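Local coordinates for protein ectonucleoside triphosphate diphosphohydrolase 4 (Homo sapiens, PDB 6WG5) that belongs to the GDA1/CD39 nucleoside phosphatase family, whose members share the fold of the actin-like ATPase superfamily, at residues Gln363-Leu366 with Tyr370-Pro373; Ser379-Phe384 with Phe457-Asn462. All blocks are in the same frame, centred on the assembly; numbering follows the deposited sequence.

In the fold
Two closures of very different span follow one another here without nesting or crossing. Contact 1 comes first, between helix 345-352 and strand 381-385, where it brings the two arms of a short irregular loop together around only three intervening residues. The chain then enters strand 381-385, passes through a largely helical excursion, and returns by way of helix 436-456; contact 2 shuts this 72-residue loop, setting residues 457-462 against Phe381 of the strand. The two contacts, with centres about 14 Å apart, meet at Phe457, whose backbone oxygen probably accepts a hydrogen bond from Gln371 NE2 and whose ring packs on Ser365 and Leu366. Contact 1 lies against strand 270-279 and contact 2 includes strand 381-385, two strands of the same six-stranded mixed sheet.

Contact 1: residues Gln363-Leu366 with Tyr370-Pro373; sequences QTSL and YQPP
Tyr370 and Gln371 meet residues 363-366 through trans first torsions: each has CG opposite its own backbone N (chi1 165° and 179°). The tyrosine side chain sets off away from that segment, yet its ring comes back alongside Gln363, while the extended Gln371 chain reaches past Ser365. Gln363 and Tyr370 run side by side, and the amide oxygen OE1 of Gln363 arrives in the plane of the ring at its edge, 3.7 Å from CE1 of Tyr370. The backbones are tied where Gln371 N donates to Gln363 O (2.8 Å, 161° at the hydrogen). That oxygen is also approached by CA of Tyr370 at 3.4 Å in a CA-H...O contact, and a single bridge pairs Thr364 with Tyr370. On the Ser365 side, a water spans the arms: it lies 2.6 Å from Ser365 OG and donates to Gln371 OE1 at 2.8 Å. The other end of that amide, NE2, probably donates to Phe457 O, and the two bonds would fix how the carboxamide is turned. The loop rests against a helix and a strand: the Tyr370 side chain touches Gln247, Val250 and Ala251 of helix 245-254, while Tyr274 and Phe278 of strand 270-279 touch Gln371 and Ser365 respectively.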
loop_
_atom_site.group_PDB
_atom_site.type_symbol
_atom_site.label_atom_id
_atom_site.label_comp_id
_atom_site.label_asym_id
_atom_site.label_seq_id
_atom_site.Cartn_x
_atom_site.Cartn_y
_atom_site.Cartn_z
ATOM N N GLN A 363 -14.824 12.213 14.046
ATOM C CA GLN A 363 -14.507 11.724 12.703
ATOM C C GLN A 363 -13.027 11.916 12.371
ATOM O O GLN A 363 -12.669 12.203 11.228
ATOM C CB GLN A 363 -15.385 12.400 11.643
ATOM C CG GLN A 363 -16.857 12.029 11.723
ATOM C CD GLN A 363 -17.731 12.922 10.863
ATOM O OE1 GLN A 363 -17.855 12.716 9.655
ATOM N NE2 GLN A 363 -18.343 13.927 11.485
ATOM N N THR A 364 -12.160 11.752 13.372
ATOM C CA THR A 364 -10.722 11.853 13.175
ATOM C C THR A 364 -10.031 10.639 13.778
ATOM O O THR A 364 -10.493 10.066 14.769
ATOM C CB THR A 364 -10.146 13.132 13.796
ATOM O OG1 THR A 364 -10.499 13.201 15.183
ATOM C CG2 THR A 364 -10.673 14.363 13.069
ATOM N N SER A 365 -8.910 10.256 13.166
ATOM C CA SER A 365 -8.150 9.087 13.590
ATOM C C SER A 365 -6.799 9.510 14.153
ATOM O O SER A 365 -6.728 10.059 15.256
ATOM C CB SER A 365 -7.975 8.117 12.419
ATOM O OG SER A 365 -7.415 8.772 11.296
ATOM N N LEU A 366 -5.721 9.263 13.414
ATOM C CA LEU A 366 -4.393 9.634 13.876
ATOM C C LEU A 366 -4.101 11.084 13.527
ATOM O O LEU A 366 -4.522 11.585 12.481
ATOM C CB LEU A 366 -3.329 8.740 13.241
ATOM C CG LEU A 366 -3.479 7.228 13.406
ATOM C CD1 LEU A 366 -2.340 6.520 12.699
ATOM C CD2 LEU A 366 -3.519 6.850 14.871
ATOM N N TYR A 370 -8.968 13.750 9.302
ATOM C CA TYR A 370 -10.342 13.323 9.087
ATOM C C TYR A 370 -10.387 11.911 8.518
ATOM O O TYR A 370 -9.542 11.521 7.707
ATOM C CB TYR A 370 -11.057 14.287 8.143
ATOM C CG TYR A 370 -12.354 13.739 7.597
ATOM C CD1 TYR A 370 -13.509 13.737 8.367
ATOM C CD2 TYR A 370 -12.423 13.218 6.311
ATOM C CE1 TYR A 370 -14.698 13.232 7.872
ATOM C CE2 TYR A 370 -13.605 12.710 5.807
ATOM C CZ TYR A 370 -14.740 12.720 6.592
ATOM O OH TYR A 370 -15.919 12.218 6.094
ATOM N N GLN A 371 -11.389 11.145 8.950
ATOM C CA GLN A 371 -11.601 9.788 8.464
ATOM C C GLN A 371 -13.084 9.580 8.174
ATOM O O GLN A 371 -13.910 9.739 9.079
ATOM C CB GLN A 371 -11.110 8.765 9.488
ATOM C CG GLN A 371 -11.308 7.320 9.061
ATOM C CD GLN A 371 -10.759 6.330 10.070
ATOM O OE1 GLN A 371 -9.562 6.309 10.343
ATOM N NE2 GLN A 371 -11.637 5.504 10.628
ATOM N N PRO A 372 -13.467 9.230 6.947
ATOM C CA PRO A 372 -14.878 8.993 6.673
ATOM C C PRO A 372 -15.373 7.790 7.451
ATOM O O PRO A 372 -14.603 6.856 7.739
ATOM C CB PRO A 372 -14.910 8.736 5.160
ATOM C CG PRO A 372 -13.607 9.203 4.635
ATOM C CD PRO A 372 -12.637 9.048 5.746
ATOM N N PRO A 373 -16.656 7.763 7.802
ATOM C CA PRO A 373 -17.172 6.624 8.567
ATOM C C PRO A 373 -17.019 5.328 7.788
ATOM O O PRO A 373 -17.185 5.290 6.567
ATOM C CB PRO A 373 -18.645 6.983 8.788
ATOM C CG PRO A 373 -18.979 7.906 7.664
ATOM C CD PRO A 373 -17.729 8.694 7.411
HETATM O O HOH W 1 -7.592 7.697 8.946
#

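Contact 2: residues Ser379-Phe384 with Phe457-Asn462; sequences SEFYGF and FSFPVN
Phe381 sets off from its backbone toward residues 457-462; with CG beside the backbone N (chi1 -80°), one face of the ring is presented to Phe459. Beyond CB the ring can be followed outward atom by atom. CG comes first, 4.1 Å from Phe459 CZ. Along one flank CD2 meets Phe459 CE1 at 3.6 Å, and CE2 then lies equally near Phe459 CZ. On the other flank CD1 and CE1 stay somewhat farther from the same CZ, and at the tip Phe381 CZ is 3.8 Å from it. All six ring atoms are thus gathered about Phe459 CZ, which sits over the centre of the face. The result is a T-shaped pair, with centroids 4.9 Å apart and planes at 89°; Phe459 supplies the edge, led by CZ and CE1. Phe453 stacks on Phe459, and Phe376 and Tyr463 meet it edge-to-face, making a buried aromatic cluster, while Leu223 and Leu466, from the adjoining strands, touch Phe381. This is the apolar seam between a sheet and the connection following a helix: strands 381-385 and 466-468 are parallel neighbours joined by a long helical crossover, an arrangement consistent with the alpha/beta architecture of the actin-like ATPase superfamily.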
loop_
_atom_site.group_PDB
_atom_site.type_symbol
_atom_site.label_atom_id
_atom_site.label_comp_id
_atom_site.label_asym_id
_atom_site.label_seq_id
_atom_site.Cartn_x
_atom_site.Cartn_y
_atom_site.Cartn_z
ATOM N N SER A 379 -17.996 -4.619 5.753
ATOM C CA SER A 379 -16.716 -4.184 5.212
ATOM C C SER A 379 -15.702 -5.307 5.382
ATOM O O SER A 379 -15.949 -6.299 6.073
ATOM C CB SER A 379 -16.228 -2.907 5.901
ATOM O OG SER A 379 -15.881 -3.157 7.251
ATOM N N GLU A 380 -14.552 -5.138 4.730
ATOM C CA GLU A 380 -13.432 -6.059 4.870
ATOM C C GLU A 380 -12.150 -5.310 4.538
ATOM O O GLU A 380 -12.148 -4.394 3.711
ATOM C CB GLU A 380 -13.587 -7.290 3.968
ATOM C CG GLU A 380 -13.641 -6.975 2.482
ATOM C CD GLU A 380 -13.900 -8.206 1.632
ATOM O OE1 GLU A 380 -13.110 -9.170 1.724
ATOM O OE2 GLU A 380 -14.899 -8.208 0.875
ATOM N N PHE A 381 -11.063 -5.708 5.197
ATOM C CA PHE A 381 -9.767 -5.071 5.020
ATOM C C PHE A 381 -8.680 -6.131 4.946
ATOM O O PHE A 381 -8.789 -7.199 5.553
ATOM C CB PHE A 381 -9.442 -4.106 6.168
ATOM C CG PHE A 381 -10.112 -2.768 6.051
ATOM C CD1 PHE A 381 -9.403 -1.661 5.611
ATOM C CD2 PHE A 381 -11.446 -2.613 6.387
ATOM C CE1 PHE A 381 -10.013 -0.424 5.507
ATOM C CE2 PHE A 381 -12.061 -1.379 6.285
ATOM C CZ PHE A 381 -11.343 -0.284 5.844
ATOM N N TYR A 382 -7.628 -5.818 4.194
ATOM C CA TYR A 382 -6.382 -6.570 4.220
ATOM C C TYR A 382 -5.334 -5.769 4.979
ATOM O O TYR A 382 -5.255 -4.543 4.835
ATOM C CB TYR A 382 -5.879 -6.870 2.806
ATOM C CG TYR A 382 -6.522 -8.074 2.160
ATOM C CD1 TYR A 382 -5.809 -9.251 1.974
ATOM C CD2 TYR A 382 -7.841 -8.034 1.735
ATOM C CE1 TYR A 382 -6.394 -10.354 1.381
ATOM C CE2 TYR A 382 -8.435 -9.133 1.143
ATOM C CZ TYR A 382 -7.707 -10.290 0.969
ATOM O OH TYR A 382 -8.298 -11.385 0.378
ATOM N N GLY A 383 -4.537 -6.460 5.790
ATOM C CA GLY A 383 -3.461 -5.843 6.548
ATOM C C GLY A 383 -2.114 -6.325 6.035
ATOM O O GLY A 383 -1.861 -7.528 5.966
ATOM N N PHE A 384 -1.261 -5.371 5.678
ATOM C CA PHE A 384 0.036 -5.664 5.088
ATOM C C PHE A 384 1.156 -5.181 6.001
ATOM O O PHE A 384 0.935 -4.460 6.976
ATOM C CB PHE A 384 0.165 -5.018 3.705
ATOM C CG PHE A 384 -0.794 -5.570 2.691
ATOM C CD1 PHE A 384 -0.557 -6.795 2.089
ATOM C CD2 PHE A 384 -1.932 -4.865 2.336
ATOM C CE1 PHE A 384 -1.439 -7.306 1.154
ATOM C CE2 PHE A 384 -2.813 -5.370 1.405
ATOM C CZ PHE A 384 -2.567 -6.592 0.813
ATOM N N PHE A 457 -7.806 3.983 14.270
ATOM C CA PHE A 457 -8.818 3.940 13.226
ATOM C C PHE A 457 -10.184 3.499 13.738
ATOM O O PHE A 457 -11.152 3.528 12.970
ATOM C CB PHE A 457 -8.369 3.002 12.099
ATOM C CG PHE A 457 -7.105 3.443 11.407
ATOM C CD1 PHE A 457 -6.951 4.750 10.982
ATOM C CD2 PHE A 457 -6.072 2.547 11.188
ATOM C CE1 PHE A 457 -5.792 5.154 10.344
ATOM C CE2 PHE A 457 -4.909 2.948 10.555
ATOM C CZ PHE A 457 -4.771 4.252 10.133
ATOM N N SER A 458 -10.281 3.083 15.002
ATOM C CA SER A 458 -11.556 2.826 15.671
ATOM C C SER A 458 -12.249 1.569 15.154
ATOM O O SER A 458 -13.480 1.508 15.116
ATOM C CB SER A 458 -12.499 4.029 15.548
ATOM O OG SER A 458 -11.928 5.186 16.136
ATOM N N PHE A 459 -11.484 0.556 14.763
ATOM C CA PHE A 459 -12.092 -0.715 14.393
ATOM C C PHE A 459 -12.612 -1.419 15.646
ATOM O O PHE A 459 -11.915 -1.464 16.664
ATOM C CB PHE A 459 -11.086 -1.614 13.673
ATOM C CG PHE A 459 -10.915 -1.292 12.213
ATOM C CD1 PHE A 459 -11.592 -2.018 11.248
ATOM C CD2 PHE A 459 -10.076 -0.268 11.805
ATOM C CE1 PHE A 459 -11.440 -1.729 9.904
ATOM C CE2 PHE A 459 -9.918 0.026 10.463
ATOM C CZ PHE A 459 -10.601 -0.707 9.510
ATOM N N PRO A 460 -13.826 -1.973 15.612
ATOM C CA PRO A 460 -14.342 -2.666 16.797
ATOM C C PRO A 460 -13.412 -3.789 17.230
ATOM O O PRO A 460 -12.763 -4.440 16.410
ATOM C CB PRO A 460 -15.699 -3.209 16.333
ATOM C CG PRO A 460 -16.077 -2.370 15.169
ATOM C CD PRO A 460 -14.796 -1.987 14.503
ATOM N N VAL A 461 -13.349 -4.010 18.545
ATOM C CA VAL A 461 -12.534 -5.100 19.075
ATOM C C VAL A 461 -12.993 -6.430 18.495
ATOM O O VAL A 461 -12.181 -7.324 18.225
ATOM C CB VAL A 461 -12.583 -5.104 20.613
ATOM C CG1 VAL A 461 -11.900 -6.348 21.173
ATOM C CG2 VAL A 461 -11.928 -3.845 21.159
ATOM N N ASN A 462 -14.297 -6.581 18.293
ATOM C CA ASN A 462 -14.861 -7.802 17.739
ATOM C C ASN A 462 -14.799 -7.852 16.216
ATOM O O ASN A 462 -15.417 -8.740 15.624
ATOM C CB ASN A 462 -16.315 -7.956 18.192
ATOM C CG ASN A 462 -17.188 -6.804 17.736
ATOM O OD1 ASN A 462 -16.850 -5.638 17.937
ATOM N ND2 ASN A 462 -18.312 -7.125 17.107
#